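Local coordinates for protein homocysteine S-methyltransferase (Escherichia coli, PDB 5DMM) that catalyses methyl transfer from S-methylmethionine, or less efficiently S-adenosylmethionine, to homocysteine, using zinc as cofactor and yielding methionine, at residues C229-L232 / E233-T236. Numbering follows the deposited sequence.
Sequences CIAL and ENTT. With ZN (zinc ion), chain B.
Leu232 O accepts two hydrogen bonds from Thr235, one from the backbone N and one from the hydroxyl, in the turn that carries strand 222-228 of the TIM barrel into helix 235-243, a worked example of a beta-alpha loop serving an active site at one end and starting a helix at the other. Thr235 OG1 lies 2.9 Å from Leu232 O and in its carbonyl plane, whereas Thr235 N, at 3.3 Å, comes from above that plane. A chi1 of 56° sets the hydroxyl between its own backbone N and carbonyl carbon, facing back over the turn; Thr235 OG1 is also hydrogen-bonded to Trp284 NE1 of helix 281-286. One residue earlier, Asn234 N donates to Ala231 O at 2.9 Å. Water extends the polar network, one molecule linking Ala231 N to Asn234 ND2, another Leu232 O to Thr236 N.

The packing is led by Ile230, whose CD1 comes within 3.7 Å of Asn234 CB, while its CG2 branch meets Thr235 CG2. Glu233, bent at chi2, lays its carboxylate against the Ala231 methyl.

At the barrel end of the loop, Cys229 touches the bound homocysteine and shares the zinc ion with Cys295; its SG lies 2.5 Å from the metal.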
ATOM      1  N   CYS A 229       3.541  -8.163  -1.296  1.00 18.86           N
ATOM      2  CA  CYS A 229       3.116  -9.349  -0.560  1.00 19.70           C
ATOM      3  C   CYS A 229       3.404 -10.611  -1.363  1.00 24.92           C
ATOM      4  O   CYS A 229       2.598 -11.530  -1.424  1.00 27.76           O
ATOM      5  CB  CYS A 229       1.633  -9.250  -0.202  1.00 25.03           C
ATOM      6  SG  CYS A 229       1.169 -10.277   1.220  1.00 50.31           S
ATOM      7  N   ILE A 230       4.579 -10.634  -1.979  1.00 22.33           N
ATOM      8  CA  ILE A 230       5.020 -11.754  -2.802  1.00 24.70           C
ATOM      9  C   ILE A 230       6.381 -12.221  -2.277  1.00 22.67           C
ATOM     10  O   ILE A 230       7.086 -11.453  -1.619  1.00 23.81           O
ATOM     11  CB  ILE A 230       5.106 -11.338  -4.293  1.00 26.51           C
ATOM     12  CG1 ILE A 230       5.514 -12.506  -5.197  1.00 30.88           C
ATOM     13  CG2 ILE A 230       6.080 -10.173  -4.464  1.00 21.96           C
ATOM     14  CD1 ILE A 230       5.658 -12.102  -6.667  1.00 27.81           C
ATOM     15  N   ALA A 231       6.739 -13.476  -2.541  1.00 24.50           N
ATOM     16  CA  ALA A 231       8.016 -14.025  -2.087  1.00 28.39           C
ATOM     17  C   ALA A 231       9.193 -13.323  -2.746  1.00 28.74           C
ATOM     18  O   ALA A 231       9.128 -12.967  -3.922  1.00 25.59           O
ATOM     19  CB  ALA A 231       8.080 -15.519  -2.366  1.00 30.20           C
ATOM     20  N   LEU A 232      10.273 -13.138  -1.991  1.00 26.87           N
ATOM     21  CA  LEU A 232      11.468 -12.492  -2.513  1.00 26.62           C
ATOM     22  C   LEU A 232      11.930 -13.096  -3.834  1.00 26.96           C
ATOM     23  O   LEU A 232      12.235 -12.368  -4.779  1.00 27.59           O
ATOM     24  CB  LEU A 232      12.611 -12.572  -1.504  1.00 29.58           C
ATOM     25  CG  LEU A 232      12.898 -11.327  -0.668  1.00 30.50           C
ATOM     26  CD1 LEU A 232      14.161 -11.551   0.160  1.00 30.38           C
ATOM     27  CD2 LEU A 232      13.032 -10.085  -1.544  1.00 30.63           C
ATOM     28  N   GLU A 233      11.956 -14.422  -3.905  1.00 28.47           N
ATOM     29  CA  GLU A 233      12.497 -15.111  -5.077  1.00 36.52           C
ATOM     30  C   GLU A 233      11.627 -14.947  -6.317  1.00 28.34           C
ATOM     31  O   GLU A 233      12.026 -15.341  -7.404  1.00 30.04           O
ATOM     32  CB  GLU A 233      12.687 -16.605  -4.785  1.00 35.43           C
ATOM     33  CG  GLU A 233      11.402 -17.360  -4.473  1.00 41.13           C
ATOM     34  CD  GLU A 233      11.190 -17.578  -2.985  1.00 50.92           C
ATOM     35  OE1 GLU A 233      11.652 -16.738  -2.178  1.00 48.28           O
ATOM     36  OE2 GLU A 233      10.564 -18.598  -2.622  1.00 63.00           O
ATOM     37  N   ASN A 234      10.439 -14.373  -6.156  1.00 25.74           N
ATOM     38  CA  ASN A 234       9.511 -14.253  -7.276  1.00 27.80           C
ATOM     39  C   ASN A 234       9.351 -12.821  -7.799  1.00 27.06           C
ATOM     40  O   ASN A 234       8.612 -12.576  -8.761  1.00 28.09           O
ATOM     41  CB  ASN A 234       8.144 -14.821  -6.870  1.00 30.05           C
ATOM     42  CG  ASN A 234       8.196 -16.317  -6.623  1.00 33.29           C
ATOM     43  OD1 ASN A 234       8.995 -17.021  -7.232  1.00 37.43           O
ATOM     44  ND2 ASN A 234       7.342 -16.807  -5.732  1.00 33.55           N
ATOM     45  N   THR A 235      10.069 -11.885  -7.185  1.00 21.26           N
ATOM     46  CA  THR A 235       9.922 -10.467  -7.512  1.00 22.87           C
ATOM     47  C   THR A 235      10.538 -10.054  -8.841  1.00 23.42           C
ATOM     48  O   THR A 235       9.894  -9.391  -9.638  1.00 19.33           O
ATOM     49  CB  THR A 235      10.543  -9.576  -6.433  1.00 20.86           C
ATOM     50  OG1 THR A 235      11.919  -9.933  -6.248  1.00 23.74           O
ATOM     51  CG2 THR A 235       9.790  -9.742  -5.115  1.00 19.85           C
ATOM     52  N   THR A 236      11.790 -10.424  -9.073  1.00 21.95           N
ATOM     53  CA  THR A 236      12.517  -9.893 -10.220  1.00 20.98           C
ATOM     54  C   THR A 236      11.886 -10.302 -11.552  1.00 18.79           C
ATOM     55  O   THR A 236      11.768  -9.483 -12.456  1.00 20.36           O
ATOM     56  CB  THR A 236      14.012 -10.313 -10.162  1.00 21.48           C
ATOM     57  OG1 THR A 236      14.600  -9.737  -8.988  1.00 22.78           O
ATOM     58  CG2 THR A 236      14.775  -9.801 -11.383  1.00 21.21           C
TER
HETATM   59 ZN    ZN B 501       2.056  -8.232   2.448  0.57 51.12          ZN
HETATM   60  O   HOH W   1       4.977 -15.488  -3.858  1.00 32.64           O
HETATM   61  O   HOH W   2      13.388 -12.489  -7.565  1.00 27.39           O